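Local coordinates for probable ABC transporter extracellular-binding protein YckB (Bacillus subtilis, PDB 2IEE) that probably serves as the extracellular solute-binding component of a binding-protein-dependent ABC transport system, at residues K125-K128 with D129-G132; I91-K95 with D96-K100; A114-K118 with D119-G123. All coordinates share one frame; numbering follows the deposited sequence.

Interaction 1. Residues K125-K128 with D129-G132; sequences KTLK and DLKG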
ATOM      1  N   LYS A 125      24.635  -3.771   6.456  1.00 14.03           N
ATOM      2  CA  LYS A 125      24.338  -3.532   7.869  1.00 14.86           C
ATOM      3  C   LYS A 125      23.381  -2.347   8.036  1.00 16.57           C
ATOM      4  O   LYS A 125      22.459  -2.388   8.857  1.00 16.50           O
ATOM      5  CB  LYS A 125      25.624  -3.272   8.665  1.00 17.45           C
ATOM      6  CG  LYS A 125      26.463  -4.521   8.940  1.00 18.81           C
ATOM      7  CD  LYS A 125      27.649  -4.197   9.847  1.00 19.72           C
ATOM      8  CE  LYS A 125      28.546  -5.416  10.079  1.00 19.28           C
ATOM      9  NZ  LYS A 125      27.872  -6.539  10.806  1.00 13.38           N
ATOM     10  N   THR A 126      23.609  -1.291   7.262  1.00 15.49           N
ATOM     11  CA  THR A 126      22.764  -0.097   7.317  1.00 15.25           C
ATOM     12  C   THR A 126      22.530   0.368   5.880  1.00 16.42           C
ATOM     13  O   THR A 126      23.127  -0.172   4.944  1.00 16.65           O
ATOM     14  CB  THR A 126      23.437   1.067   8.112  1.00 16.15           C
ATOM     15  OG1 THR A 126      24.663   1.444   7.473  1.00 15.33           O
ATOM     16  CG2 THR A 126      23.730   0.654   9.552  1.00 13.41           C
ATOM     17  N   LEU A 127      21.677   1.370   5.699  1.00 17.20           N
ATOM     18  CA  LEU A 127      21.402   1.877   4.357  1.00 18.18           C
ATOM     19  C   LEU A 127      22.685   2.312   3.662  1.00 18.11           C
ATOM     20  O   LEU A 127      22.833   2.151   2.452  1.00 16.06           O
ATOM     21  CB  LEU A 127      20.422   3.047   4.424  1.00 19.73           C
ATOM     22  CG  LEU A 127      18.946   2.661   4.534  1.00 19.63           C
ATOM     23  CD1 LEU A 127      18.113   3.904   4.792  1.00 19.16           C
ATOM     24  CD2 LEU A 127      18.503   1.958   3.242  1.00 17.88           C
ATOM     25  N   LYS A 128      23.616   2.858   4.436  1.00 16.06           N
ATOM     26  CA  LYS A 128      24.887   3.303   3.882  1.00 17.86           C
ATOM     27  C   LYS A 128      25.622   2.190   3.129  1.00 16.39           C
ATOM     28  O   LYS A 128      26.364   2.471   2.191  1.00 14.32           O
ATOM     29  CB  LYS A 128      25.786   3.839   5.003  1.00 20.92           C
ATOM     30  CG  LYS A 128      27.211   4.151   4.569  1.00 27.29           C
ATOM     31  CD  LYS A 128      28.015   4.766   5.714  1.00 30.67           C
ATOM     32  CE  LYS A 128      29.493   4.888   5.361  1.00 31.57           C
ATOM     33  NZ  LYS A 128      30.093   3.547   5.090  1.00 34.18           N
ATOM     34  N   ASP A 129      25.418   0.936   3.539  1.00 15.32           N
ATOM     35  CA  ASP A 129      26.092  -0.190   2.894  1.00 16.89           C
ATOM     36  C   ASP A 129      25.512  -0.563   1.533  1.00 17.00           C
ATOM     37  O   ASP A 129      26.008  -1.470   0.858  1.00 18.46           O
ATOM     38  CB  ASP A 129      26.093  -1.421   3.806  1.00 16.58           C
ATOM     39  CG  ASP A 129      26.884  -1.203   5.089  1.00 18.28           C
ATOM     40  OD1 ASP A 129      27.948  -0.544   5.047  1.00 17.12           O
ATOM     41  OD2 ASP A 129      26.452  -1.711   6.144  1.00 19.24           O
ATOM     42  N   LEU A 130      24.462   0.138   1.127  1.00 17.41           N
ATOM     43  CA  LEU A 130      23.841  -0.104  -0.168  1.00 17.34           C
ATOM     44  C   LEU A 130      24.789   0.372  -1.266  1.00 18.29           C
ATOM     45  O   LEU A 130      24.639   0.012  -2.435  1.00 17.98           O
ATOM     46  CB  LEU A 130      22.524   0.660  -0.261  1.00 16.49           C
ATOM     47  CG  LEU A 130      21.225  -0.143  -0.340  1.00 19.70           C
ATOM     48  CD1 LEU A 130      21.178  -1.209   0.736  1.00 16.55           C
ATOM     49  CD2 LEU A 130      20.063   0.819  -0.201  1.00 19.07           C
ATOM     50  N   LYS A 131      25.771   1.183  -0.882  1.00 18.96           N
ATOM     51  CA  LYS A 131      26.743   1.717  -1.833  1.00 20.56           C
ATOM     52  C   LYS A 131      27.472   0.612  -2.594  1.00 19.77           C
ATOM     53  O   LYS A 131      28.166  -0.212  -1.997  1.00 19.42           O
ATOM     54  CB  LYS A 131      27.758   2.596  -1.099  1.00 22.83           C
ATOM     55  CG  LYS A 131      28.805   3.228  -2.000  1.00 27.60           C
ATOM     56  CD  LYS A 131      29.715   4.168  -1.218  1.00 30.11           C
ATOM     57  CE  LYS A 131      30.842   4.704  -2.093  1.00 31.69           C
ATOM     58  NZ  LYS A 131      31.736   3.609  -2.577  1.00 32.61           N
ATOM     59  N   GLY A 132      27.304   0.596  -3.913  1.00 18.39           N
ATOM     60  CA  GLY A 132      27.963  -0.406  -4.727  1.00 17.29           C
ATOM     61  C   GLY A 132      27.219  -1.726  -4.837  1.00 18.61           C
ATOM     62  O   GLY A 132      27.653  -2.628  -5.555  1.00 17.61           O
TER
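Asp129 folds its carboxylate back over the start of its own turn and grips the backbone of Lys125 and Thr126. Its CB rests 3.4 Å from Thr126 O. At the next bond CG stands beside the backbone N, opposite the carbonyl carbon (chi1 -64°), which swings the carboxylate toward the preceding residues instead of out along the chain. One oxygen does all the gripping. OD2 takes the amide of Lys125, with N at 2.8 Å, on its anti side and only 15° out of the carboxylate plane. The amide of Thr126 reaches the same oxygen from above that plane, 41° out of it, its N lying 3.1 Å from OD2. Two N-H groups on one oxygen hold the carboxylate against rotation and would probably stabilise its negative charge. Lys125 also packs CB against OD2, at 3.1 Å. The backbone closes the turn with Asp129 N to Thr126 O (2.9 Å) and Leu130 N to Leu127 O (2.9 Å), followed by a weak bond from Lys131 N to Lys128 O. On the buried side Leu127 and Leu130 point the same way and meet through their CD2 methyls, 3.9 Å apart; both lie on Tyr150, and Leu127 also reaches Ile202 and Tyr204 of strand 197-214. Thr126 OG1 stays 4.0 Å from Asp129 N, so the reciprocal capping box is not formed. The arrangement is a short 3-10 turn in the loop between strands 108-116 and 134-136, with the Asp129 side chain accepting the amides of Lys125 and Thr126 ahead of it.

Interaction 2. Residues I91-K95 with D96-K100; sequences IDVTK and DREEK
Arg97 runs back along the loop before its helix and plants its guanidinium against Ile91 and Asp92. NH1 donates to Asp92 O at 2.9 Å, the acceptor lying almost exactly in the guanidinium plane, while CG2 of Ile91 presses over one face, 3.2 Å from NH1. At the edge a water accepts both from Asp92 N (2.8 Å) and from Arg97 NH1 (3.1 Å), tying loop backbone to side chain a second time. A chain extended from CG to NE gives Arg97 this reach. Its own amide is held by Thr94, the N-cap: OG1, set between the backbone N and the carbonyl carbon (chi1 70°), accepts from Arg97 N at 3.1 Å with the N-H nearly straight at 162°. Glu98 N to Thr94 O adds the first helical bond. Thr94 and Arg97 form the Thr-x-x-Arg pattern familiar in family 3 binding proteins; in amino-acid-binding relatives its arginine meets the ligand's carboxylate, a role not established here. With alanine here instead of Arg97, Asp92 O is likely to lose its guanidinium donor and a gap would probably open over Ile91 CG2. Farther out, Val93 lays CG1 3.5 Å from Glu98 OE2. The loop is positioned by strand 197-214: Asp92 OD1 bonds Gln209, Val93 pairs by backbone with Lys208, and Ile91 packs on Val212. Phe103 of strand 101-103 touches Val93, Arg97 and Glu98.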
ATOM      1  N   ILE A  91      -3.066   5.639  -1.299  1.00 17.19           N
ATOM      2  CA  ILE A  91      -2.562   7.003  -1.352  1.00 17.38           C
ATOM      3  C   ILE A  91      -2.081   7.487   0.014  1.00 16.51           C
ATOM      4  O   ILE A  91      -2.837   7.500   0.984  1.00 14.76           O
ATOM      5  CB  ILE A  91      -3.649   7.946  -1.885  1.00 19.32           C
ATOM      6  CG1 ILE A  91      -4.154   7.418  -3.230  1.00 20.16           C
ATOM      7  CG2 ILE A  91      -3.091   9.348  -2.045  1.00 17.74           C
ATOM      8  CD1 ILE A  91      -5.346   8.156  -3.782  1.00 23.17           C
ATOM      9  N   ASP A  92      -0.815   7.891   0.079  1.00 14.85           N
ATOM     10  CA  ASP A  92      -0.241   8.349   1.335  1.00 15.50           C
ATOM     11  C   ASP A  92      -0.840   9.662   1.806  1.00 14.91           C
ATOM     12  O   ASP A  92      -1.245  10.512   1.006  1.00 12.24           O
ATOM     13  CB  ASP A  92       1.280   8.528   1.221  1.00 16.70           C
ATOM     14  CG  ASP A  92       2.000   7.257   0.796  1.00 18.36           C
ATOM     15  OD1 ASP A  92       1.604   6.158   1.239  1.00 20.60           O
ATOM     16  OD2 ASP A  92       2.980   7.362   0.025  1.00 19.61           O
ATOM     17  N   VAL A  93      -0.912   9.810   3.120  1.00 14.98           N
ATOM     18  CA  VAL A  93      -1.407  11.037   3.707  1.00 15.50           C
ATOM     19  C   VAL A  93      -0.164  11.914   3.771  1.00 16.81           C
ATOM     20  O   VAL A  93       0.850  11.500   4.326  1.00 14.51           O
ATOM     21  CB  VAL A  93      -1.920  10.820   5.146  1.00 14.56           C
ATOM     22  CG1 VAL A  93      -2.396  12.142   5.727  1.00 14.46           C
ATOM     23  CG2 VAL A  93      -3.038   9.795   5.153  1.00 15.71           C
ATOM     24  N   THR A  94      -0.225  13.098   3.171  1.00 18.96           N
ATOM     25  CA  THR A  94       0.902  14.026   3.204  1.00 20.11           C
ATOM     26  C   THR A  94       0.337  15.407   3.487  1.00 20.86           C
ATOM     27  O   THR A  94      -0.822  15.679   3.176  1.00 20.25           O
ATOM     28  CB  THR A  94       1.661  14.078   1.866  1.00 22.06           C
ATOM     29  OG1 THR A  94       0.840  14.710   0.876  1.00 24.31           O
ATOM     30  CG2 THR A  94       2.039  12.671   1.404  1.00 23.26           C
ATOM     31  N   LYS A  95       1.149  16.277   4.079  1.00 23.34           N
ATOM     32  CA  LYS A  95       0.700  17.622   4.395  1.00 27.07           C
ATOM     33  C   LYS A  95       0.273  18.359   3.140  1.00 27.21           C
ATOM     34  O   LYS A  95      -0.726  19.073   3.144  1.00 26.09           O
ATOM     35  CB  LYS A  95       1.802  18.400   5.115  1.00 29.77           C
ATOM     36  CG  LYS A  95       1.749  18.248   6.623  1.00 33.23           C
ATOM     37  CD  LYS A  95       2.764  19.139   7.313  1.00 35.95           C
ATOM     38  CE  LYS A  95       2.409  19.317   8.776  1.00 36.00           C
ATOM     39  NZ  LYS A  95       1.095  20.006   8.899  1.00 36.81           N
ATOM     40  N   ASP A  96       1.027  18.172   2.062  1.00 28.64           N
ATOM     41  CA  ASP A  96       0.710  18.820   0.797  1.00 31.57           C
ATOM     42  C   ASP A  96      -0.691  18.435   0.327  1.00 30.20           C
ATOM     43  O   ASP A  96      -1.497  19.296  -0.024  1.00 30.71           O
ATOM     44  CB  ASP A  96       1.740  18.430  -0.265  1.00 36.02           C
ATOM     45  CG  ASP A  96       1.371  18.934  -1.646  1.00 40.54           C
ATOM     46  OD1 ASP A  96       1.258  20.166  -1.822  1.00 43.41           O
ATOM     47  OD2 ASP A  96       1.189  18.097  -2.554  1.00 42.62           O
ATOM     48  N   ARG A  97      -0.980  17.138   0.333  1.00 29.57           N
ATOM     49  CA  ARG A  97      -2.284  16.649  -0.101  1.00 28.39           C
ATOM     50  C   ARG A  97      -3.410  17.051   0.836  1.00 27.66           C
ATOM     51  O   ARG A  97      -4.533  17.273   0.396  1.00 28.25           O
ATOM     52  CB  ARG A  97      -2.256  15.126  -0.235  1.00 27.20           C
ATOM     53  CG  ARG A  97      -1.392  14.640  -1.377  1.00 27.85           C
ATOM     54  CD  ARG A  97      -1.282  13.129  -1.394  1.00 24.69           C
ATOM     55  NE  ARG A  97      -0.517  12.672  -2.545  1.00 25.38           N
ATOM     56  CZ  ARG A  97       0.011  11.459  -2.662  1.00 26.14           C
ATOM     57  NH1 ARG A  97      -0.143  10.568  -1.688  1.00 24.99           N
ATOM     58  NH2 ARG A  97       0.696  11.140  -3.751  1.00 23.57           N
ATOM     59  N   GLU A  98      -3.107  17.151   2.127  1.00 28.76           N
ATOM     60  CA  GLU A  98      -4.109  17.516   3.124  1.00 29.90           C
ATOM     61  C   GLU A  98      -4.678  18.923   2.963  1.00 30.90           C
ATOM     62  O   GLU A  98      -5.725  19.238   3.528  1.00 30.96           O
ATOM     63  CB  GLU A  98      -3.532  17.367   4.531  1.00 30.04           C
ATOM     64  CG  GLU A  98      -3.276  15.935   4.952  1.00 30.41           C
ATOM     65  CD  GLU A  98      -2.791  15.835   6.384  1.00 30.51           C
ATOM     66  OE1 GLU A  98      -1.775  16.475   6.714  1.00 30.93           O
ATOM     67  OE2 GLU A  98      -3.429  15.118   7.180  1.00 33.81           O
ATOM     68  N   GLU A  99      -3.992  19.775   2.212  1.00 32.55           N
ATOM     69  CA  GLU A  99      -4.484  21.129   2.001  1.00 34.79           C
ATOM     70  C   GLU A  99      -5.379  21.178   0.774  1.00 34.08           C
ATOM     71  O   GLU A  99      -6.138  22.129   0.587  1.00 35.02           O
ATOM     72  CB  GLU A  99      -3.318  22.110   1.839  1.00 37.83           C
ATOM     73  CG  GLU A  99      -2.958  22.842   3.124  1.00 42.87           C
ATOM     74  CD  GLU A  99      -2.694  21.895   4.282  1.00 45.55           C
ATOM     75  OE1 GLU A  99      -1.621  21.250   4.295  1.00 46.20           O
ATOM     76  OE2 GLU A  99      -3.563  21.789   5.175  1.00 45.80           O
ATOM     77  N   LYS A 100      -5.292  20.137  -0.050  1.00 32.58           N
ATOM     78  CA  LYS A 100      -6.077  20.046  -1.275  1.00 31.98           C
ATOM     79  C   LYS A 100      -7.249  19.070  -1.166  1.00 31.09           C
ATOM     80  O   LYS A 100      -8.220  19.182  -1.906  1.00 31.24           O
ATOM     81  CB  LYS A 100      -5.186  19.609  -2.442  1.00 32.83           C
ATOM     82  CG  LYS A 100      -3.995  20.513  -2.742  1.00 35.42           C
ATOM     83  CD  LYS A 100      -3.216  19.975  -3.943  1.00 38.05           C
ATOM     84  CE  LYS A 100      -2.077  20.896  -4.365  1.00 39.63           C
ATOM     85  NZ  LYS A 100      -0.968  20.935  -3.375  1.00 41.13           N
TER
HETATM   86  O   HOH W   1       0.757   7.659  -2.201  1.00 17.44           O
HETATM   87  O   HOH W   2       2.165  15.002  -1.715  1.00 42.46           O

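Interaction 3. Residues A114-K118 with D119-G123; sequences AIVRK and DDLSG
Ser122 meets Arg117 from a rare backbone shape: Leu121, Ser122 and Gly123 are three successive residues in the left-handed helical region, with phi between 53° and 65°. The curl turns Ser122 OG back to the end of the strand, where it accepts from Arg117 N at 3.0 Å along an almost linear N-H. The same oxygen sits over the centre of the Arg117 guanidinium, 3.3 Å from CZ. Arg117 reaches this place by bending at chi3 (-75°), which folds its tip back across Ser122; NE then makes a weak bond, part of a salt bridge, to Asp120 OD1 at 3.2 Å. That oxygen has a second task, accepting Ser122 N at 2.9 Å from above the carboxylate plane, the bond of an Asx turn. Beyond these residues Arg117 NH1 donates to the carbonyls of Val169 and Thr174 and NH2 pairs with Asp175, whose carbonyl also bonds Ser122 OG, so the guanidinium is pinned from several directions. Across the turn Val116 CG2 packs on Leu121 CD2 at 3.8 Å. Leu121 N adds a weak bond to Arg117 O, while Gly123 N to Asp120 O, 2.9 Å, closes the curl. The arrangement is an Asx turn leading into a left-handed helical turn, here at the end of strand 108-116, which is paired on its two sides with strands 197-214 and 176-180 in a solute-binding protein lobe.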
ATOM      1  N   ALA A 114      14.154  -3.758   3.280  1.00 11.82           N
ATOM      2  CA  ALA A 114      15.014  -4.347   2.270  1.00 12.61           C
ATOM      3  C   ALA A 114      15.077  -5.860   2.402  1.00 11.52           C
ATOM      4  O   ALA A 114      15.168  -6.399   3.504  1.00 13.61           O
ATOM      5  CB  ALA A 114      16.423  -3.771   2.388  1.00 13.05           C
ATOM      6  N   ILE A 115      15.014  -6.546   1.272  1.00 12.76           N
ATOM      7  CA  ILE A 115      15.135  -7.988   1.270  1.00 12.30           C
ATOM      8  C   ILE A 115      16.560  -8.256   0.813  1.00 12.07           C
ATOM      9  O   ILE A 115      17.007  -7.731  -0.206  1.00 12.42           O
ATOM     10  CB  ILE A 115      14.137  -8.652   0.310  1.00 11.45           C
ATOM     11  CG1 ILE A 115      12.803  -8.854   1.027  1.00 10.60           C
ATOM     12  CG2 ILE A 115      14.691  -9.988  -0.186  1.00  9.65           C
ATOM     13  CD1 ILE A 115      11.713  -9.411   0.130  1.00 12.69           C
ATOM     14  N   VAL A 116      17.274  -9.051   1.599  1.00 12.25           N
ATOM     15  CA  VAL A 116      18.660  -9.398   1.314  1.00 10.29           C
ATOM     16  C   VAL A 116      18.791 -10.907   1.508  1.00 12.81           C
ATOM     17  O   VAL A 116      17.805 -11.568   1.825  1.00 12.19           O
ATOM     18  CB  VAL A 116      19.613  -8.663   2.291  1.00 10.01           C
ATOM     19  CG1 VAL A 116      19.525  -7.153   2.070  1.00  9.24           C
ATOM     20  CG2 VAL A 116      19.239  -8.989   3.739  1.00 12.18           C
ATOM     21  N   ARG A 117      19.989 -11.453   1.308  1.00 12.45           N
ATOM     22  CA  ARG A 117      20.191 -12.884   1.500  1.00 12.05           C
ATOM     23  C   ARG A 117      20.061 -13.254   2.975  1.00 11.28           C
ATOM     24  O   ARG A 117      20.466 -12.496   3.851  1.00  9.64           O
ATOM     25  CB  ARG A 117      21.571 -13.310   0.987  1.00 11.17           C
ATOM     26  CG  ARG A 117      21.626 -13.528  -0.517  1.00 12.02           C
ATOM     27  CD  ARG A 117      23.030 -13.896  -0.964  1.00 10.12           C
ATOM     28  NE  ARG A 117      23.927 -12.745  -0.960  1.00  8.13           N
ATOM     29  CZ  ARG A 117      23.824 -11.719  -1.806  1.00 12.43           C
ATOM     30  NH1 ARG A 117      22.859 -11.703  -2.720  1.00  9.33           N
ATOM     31  NH2 ARG A 117      24.697 -10.720  -1.753  1.00  9.67           N
ATOM     32  N   LYS A 118      19.489 -14.425   3.243  1.00 12.25           N
ATOM     33  CA  LYS A 118      19.318 -14.888   4.616  1.00 11.90           C
ATOM     34  C   LYS A 118      20.648 -15.299   5.250  1.00 12.83           C
ATOM     35  O   LYS A 118      20.865 -15.069   6.444  1.00 10.56           O
ATOM     36  CB  LYS A 118      18.345 -16.073   4.668  1.00 13.13           C
ATOM     37  CG  LYS A 118      18.077 -16.586   6.094  1.00 15.65           C
ATOM     38  CD  LYS A 118      17.214 -17.842   6.105  1.00 16.53           C
ATOM     39  CE  LYS A 118      15.827 -17.575   5.535  1.00 19.85           C
ATOM     40  NZ  LYS A 118      15.026 -18.825   5.436  1.00 19.95           N
ATOM     41  N   ASP A 119      21.541 -15.894   4.459  1.00 13.26           N
ATOM     42  CA  ASP A 119      22.823 -16.346   4.997  1.00 13.87           C
ATOM     43  C   ASP A 119      23.848 -15.265   5.340  1.00 13.69           C
ATOM     44  O   ASP A 119      24.550 -15.395   6.336  1.00 11.21           O
ATOM     45  CB  ASP A 119      23.465 -17.388   4.071  1.00 14.90           C
ATOM     46  CG  ASP A 119      23.741 -16.859   2.680  1.00 18.20           C
ATOM     47  OD1 ASP A 119      23.453 -15.676   2.396  1.00 20.23           O
ATOM     48  OD2 ASP A 119      24.257 -17.643   1.858  1.00 19.37           O
ATOM     49  N   ASP A 120      23.956 -14.209   4.539  1.00 14.18           N
ATOM     50  CA  ASP A 120      24.921 -13.151   4.862  1.00 14.93           C
ATOM     51  C   ASP A 120      24.345 -11.737   4.799  1.00 15.62           C
ATOM     52  O   ASP A 120      25.085 -10.750   4.854  1.00 15.39           O
ATOM     53  CB  ASP A 120      26.156 -13.240   3.957  1.00 15.35           C
ATOM     54  CG  ASP A 120      25.817 -13.148   2.475  1.00 15.89           C
ATOM     55  OD1 ASP A 120      24.699 -12.720   2.128  1.00 13.17           O
ATOM     56  OD2 ASP A 120      26.690 -13.499   1.652  1.00 19.66           O
ATOM     57  N   LEU A 121      23.023 -11.643   4.686  1.00 14.67           N
ATOM     58  CA  LEU A 121      22.351 -10.351   4.620  1.00 13.00           C
ATOM     59  C   LEU A 121      22.951  -9.479   3.523  1.00 13.05           C
ATOM     60  O   LEU A 121      22.885  -8.252   3.591  1.00 13.33           O
ATOM     61  CB  LEU A 121      22.455  -9.641   5.974  1.00 12.56           C
ATOM     62  CG  LEU A 121      21.883 -10.420   7.167  1.00 13.96           C
ATOM     63  CD1 LEU A 121      22.276  -9.741   8.473  1.00 13.71           C
ATOM     64  CD2 LEU A 121      20.365 -10.518   7.042  1.00 12.95           C
ATOM     65  N   SER A 122      23.535 -10.127   2.517  1.00 12.13           N
ATOM     66  CA  SER A 122      24.152  -9.439   1.385  1.00 13.21           C
ATOM     67  C   SER A 122      25.235  -8.433   1.794  1.00 13.11           C
ATOM     68  O   SER A 122      25.484  -7.455   1.085  1.00 13.94           O
ATOM     69  CB  SER A 122      23.075  -8.729   0.547  1.00 12.58           C
ATOM     70  OG  SER A 122      22.078  -9.646   0.106  1.00 16.18           O
ATOM     71  N   GLY A 123      25.872  -8.678   2.937  1.00 13.57           N
ATOM     72  CA  GLY A 123      26.931  -7.801   3.412  1.00 12.02           C
ATOM     73  C   GLY A 123      26.456  -6.403   3.754  1.00 14.39           C
ATOM     74  O   GLY A 123      27.240  -5.450   3.778  1.00 15.22           O
TER

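In the fold
The three contacts follow one another along the chain but fall into two groups. Interactions 1 and 3 lie on the same side of the chain's centre, their centres about 12 Å apart, and they touch where Asp129 CB comes 4.2 Å from Gly123 O; Ile124 joins their segments and packs on both Val116 and Leu130. Interaction 2 stands apart, its centre about 31 Å from that of interaction 1 and 35 Å from that of interaction 3, with nearest atoms about 16 Å away in each case. Strand 197-214 connects the groups, pairing or packing with residues of all three, consistent with a strand crossing between the two lobes of a solute-binding protein.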